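Local structure of acetyl-CoA acetyltransferase (Bacillus anthracis, 3SS6) at residues A[4-9]-A[261-266]. The protein probably catalyses the thiolase reaction, joining two acetyl-CoA molecules into acetoacetyl-CoA and free CoA, or the reverse cleavage. Sequence-based numbering, arbitrary orientation.
Sequences MHNVVI and MSEEKA
Val8 and Met261 form an antiparallel hydrogen-bonded pair. Val8 N donates a hydrogen bond to Met261 O at 3.0 Å, almost straight (173° at the hydrogen). Met261 N returns a bond of the same length to Val8 O. The next pair, Val7 and Ser262, is non-hydrogen-bonded. Beyond it the backbone of residues 261-266 turns into a helix, yet one more bond forms: Glu263 N donates to Asn6 O at 2.9 Å. The donor lies well off the carbonyl plane. Ser262 CA-H points to the same oxygen.

Side-chain polar contacts lie toward the partly exposed end. Asn6 and Glu263 run side by side, pointing the same way. Asn6 ND2 donates a hydrogen bond to Glu263 OE1 at 2.9 Å, with the oxygen in the amide plane. Glu263 CG stands anti to its backbone N (chi1 -169°), and the extended chain carries the carboxylate out to this amide. Glu263 OE2 makes a salt bridge to Arg276, so both oxygens are engaged, which should restrain the carboxylate's rotation. Glu264 OE1 comes to the edge of the His5 ring, 3.7 Å from CE1. A water links His5 ND1 to Glu264 N, from which it accepts a bond.

Apolar packing gathers around Val8, which shares a sheet face with Met261. Val8 CG2 meets Met261 CG at 4.0 Å and Ala266 CB at 3.9 Å. Val8 CG1 rests on the aliphatic part of Glu263. Pro273 also touches Val8 and Ala266.

Ser262 is the helix N-cap: its OG accepts from Lys265 N at 3.0 Å. The arrangement is a strand-to-helix junction, where strand 252-262 pairs with strand 7-19 in a mixed sheet, on the N-terminal-domain side of the thiolase fold, and passes directly into helix 263-269.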
ATOM      1  N   MET A   4     -33.589 -30.585 -27.151  1.00 23.56           N
ATOM      2  CA  MET A   4     -32.858 -30.194 -25.950  1.00 21.81           C
ATOM      3  C   MET A   4     -32.143 -31.422 -25.419  1.00 19.84           C
ATOM      4  O   MET A   4     -32.779 -32.347 -24.913  1.00 21.78           O
ATOM      5  CB  MET A   4     -33.824 -29.672 -24.892  1.00 26.57           C
ATOM      6  CG  MET A   4     -33.182 -29.391 -23.541  1.00 33.45           C
ATOM      7  SD  MET A   4     -34.401 -28.702 -22.411  1.00 80.93           S
ATOM      8  CE  MET A   4     -35.255 -27.606 -23.545  1.00 30.46           C
ATOM      9  N   HIS A   5     -30.820 -31.432 -25.532  1.00 18.76           N
ATOM     10  CA  HIS A   5     -30.045 -32.624 -25.210  1.00 20.24           C
ATOM     11  C   HIS A   5     -29.994 -32.906 -23.722  1.00 18.41           C
ATOM     12  O   HIS A   5     -29.894 -31.982 -22.919  1.00 18.16           O
ATOM     13  CB  HIS A   5     -28.624 -32.467 -25.750  1.00 22.20           C
ATOM     14  CG  HIS A   5     -28.571 -32.377 -27.241  1.00 31.87           C
ATOM     15  ND1 HIS A   5     -28.470 -33.491 -28.047  1.00 38.22           N
ATOM     16  CD2 HIS A   5     -28.646 -31.312 -28.072  1.00 35.96           C
ATOM     17  CE1 HIS A   5     -28.466 -33.114 -29.314  1.00 42.14           C
ATOM     18  NE2 HIS A   5     -28.575 -31.798 -29.358  1.00 41.53           N
ATOM     19  N   ASN A   6     -30.047 -34.182 -23.350  1.00 18.03           N
ATOM     20  CA  ASN A   6     -29.813 -34.541 -21.958  1.00 17.49           C
ATOM     21  C   ASN A   6     -28.355 -34.290 -21.634  1.00 18.71           C
ATOM     22  O   ASN A   6     -27.487 -34.515 -22.478  1.00 17.01           O
ATOM     23  CB  ASN A   6     -30.120 -36.019 -21.703  1.00 16.15           C
ATOM     24  CG  ASN A   6     -31.597 -36.357 -21.858  1.00 19.98           C
ATOM     25  OD1 ASN A   6     -32.449 -35.473 -21.895  1.00 21.69           O
ATOM     26  ND2 ASN A   6     -31.902 -37.660 -21.914  1.00 21.64           N
ATOM     27  N   VAL A   7     -28.088 -33.854 -20.407  1.00 14.29           N
ATOM     28  CA  VAL A   7     -26.725 -33.555 -19.961  1.00 14.01           C
ATOM     29  C   VAL A   7     -26.217 -34.645 -19.011  1.00 16.16           C
ATOM     30  O   VAL A   7     -26.848 -34.934 -17.995  1.00 17.01           O
ATOM     31  CB  VAL A   7     -26.678 -32.215 -19.243  1.00 15.51           C
ATOM     32  CG1 VAL A   7     -25.231 -31.881 -18.837  1.00 15.46           C
ATOM     33  CG2 VAL A   7     -27.256 -31.123 -20.139  1.00 16.67           C
ATOM     34  N   VAL A   8     -25.082 -35.246 -19.343  1.00 15.06           N
ATOM     35  CA  VAL A   8     -24.483 -36.254 -18.480  1.00 13.06           C
ATOM     36  C   VAL A   8     -23.098 -35.810 -18.041  1.00 16.27           C
ATOM     37  O   VAL A   8     -22.490 -34.921 -18.639  1.00 14.66           O
ATOM     38  CB  VAL A   8     -24.422 -37.656 -19.148  1.00 15.36           C
ATOM     39  CG1 VAL A   8     -25.835 -38.133 -19.494  1.00 16.90           C
ATOM     40  CG2 VAL A   8     -23.541 -37.629 -20.378  1.00 16.89           C
ATOM     41  N   ILE A   9     -22.617 -36.429 -16.973  1.00 15.76           N
ATOM     42  CA  ILE A   9     -21.364 -36.055 -16.339  1.00 13.18           C
ATOM     43  C   ILE A   9     -20.458 -37.269 -16.406  1.00 14.89           C
ATOM     44  O   ILE A   9     -20.817 -38.333 -15.902  1.00 15.92           O
ATOM     45  CB  ILE A   9     -21.608 -35.693 -14.857  1.00 12.64           C
ATOM     46  CG1 ILE A   9     -22.456 -34.419 -14.757  1.00 16.58           C
ATOM     47  CG2 ILE A   9     -20.279 -35.493 -14.117  1.00 14.21           C
ATOM     48  CD1 ILE A   9     -23.152 -34.252 -13.415  1.00 19.73           C
ATOM     49  N   MET A 261     -21.172 -33.595 -20.960  1.00 12.84           N
ATOM     50  CA  MET A 261     -21.389 -33.668 -22.398  1.00 13.34           C
ATOM     51  C   MET A 261     -22.832 -34.087 -22.671  1.00 14.36           C
ATOM     52  O   MET A 261     -23.567 -34.437 -21.750  1.00 14.04           O
ATOM     53  CB  MET A 261     -20.396 -34.645 -23.053  1.00 16.11           C
ATOM     54  CG  MET A 261     -20.576 -36.105 -22.607  1.00 13.76           C
ATOM     55  SD  MET A 261     -19.331 -37.199 -23.341  1.00 17.47           S
ATOM     56  CE  MET A 261     -17.847 -36.575 -22.529  1.00 17.44           C
ATOM     57  N   SER A 262     -23.258 -34.009 -23.923  1.00 14.84           N
ATOM     58  CA  SER A 262     -24.591 -34.494 -24.256  1.00 17.46           C
ATOM     59  C   SER A 262     -24.621 -36.000 -24.068  1.00 18.20           C
ATOM     60  O   SER A 262     -23.603 -36.678 -24.225  1.00 17.22           O
ATOM     61  CB  SER A 262     -24.975 -34.124 -25.687  1.00 18.24           C
ATOM     62  OG  SER A 262     -24.148 -34.803 -26.625  1.00 19.17           O
ATOM     63  N   GLU A 263     -25.784 -36.527 -23.717  1.00 17.66           N
ATOM     64  CA  GLU A 263     -25.913 -37.966 -23.578  1.00 18.67           C
ATOM     65  C   GLU A 263     -25.600 -38.667 -24.907  1.00 20.09           C
ATOM     66  O   GLU A 263     -25.043 -39.765 -24.924  1.00 20.26           O
ATOM     67  CB  GLU A 263     -27.306 -38.336 -23.079  1.00 18.24           C
ATOM     68  CG  GLU A 263     -27.389 -39.807 -22.661  1.00 19.70           C
ATOM     69  CD  GLU A 263     -28.616 -40.125 -21.835  1.00 26.53           C
ATOM     70  OE1 GLU A 263     -29.493 -39.250 -21.686  1.00 24.15           O
ATOM     71  OE2 GLU A 263     -28.704 -41.265 -21.330  1.00 28.32           O
ATOM     72  N   GLU A 264     -25.964 -38.024 -26.014  1.00 20.50           N
ATOM     73  CA  GLU A 264     -25.682 -38.577 -27.335  0.50 23.18           C
ATOM     74  C   GLU A 264     -24.179 -38.656 -27.602  1.00 23.22           C
ATOM     75  O   GLU A 264     -23.696 -39.650 -28.159  1.00 23.74           O
ATOM     76  CB  GLU A 264     -26.403 -37.791 -28.435  0.50 25.99           C
ATOM     77  CG  GLU A 264     -27.915 -37.951 -28.395  0.50 28.20           C
ATOM     78  CD  GLU A 264     -28.604 -37.467 -29.661  0.50 35.84           C
ATOM     79  OE1 GLU A 264     -28.024 -36.622 -30.377  0.50 37.38           O
ATOM     80  OE2 GLU A 264     -29.729 -37.939 -29.938  0.50 37.65           O
ATOM     81  N   LYS A 265     -23.439 -37.634 -27.184  1.00 19.51           N
ATOM     82  CA  LYS A 265     -21.990 -37.628 -27.324  1.00 19.03           C
ATOM     83  C   LYS A 265     -21.367 -38.754 -26.498  1.00 19.84           C
ATOM     84  O   LYS A 265     -20.437 -39.421 -26.948  1.00 21.88           O
ATOM     85  CB  LYS A 265     -21.423 -36.279 -26.871  1.00 23.12           C
ATOM     86  CG  LYS A 265     -19.934 -36.094 -27.143  1.00 26.17           C
ATOM     87  CD  LYS A 265     -19.681 -35.969 -28.635  1.00 34.45           C
ATOM     88  CE  LYS A 265     -18.265 -35.518 -28.930  1.00 38.37           C
ATOM     89  NZ  LYS A 265     -18.038 -35.445 -30.404  1.00 39.14           N
ATOM     90  N   ALA A 266     -21.881 -38.972 -25.290  1.00 18.99           N
ATOM     91  CA  ALA A 266     -21.371 -40.065 -24.464  1.00 18.38           C
ATOM     92  C   ALA A 266     -21.637 -41.420 -25.128  1.00 20.91           C
ATOM     93  O   ALA A 266     -20.779 -42.303 -25.125  1.00 21.79           O
ATOM     94  CB  ALA A 266     -21.974 -40.017 -23.069  1.00 18.54           C
TER
HETATM   95  O   HOH W   1     -28.003 -35.929 -25.989  1.00 19.48           O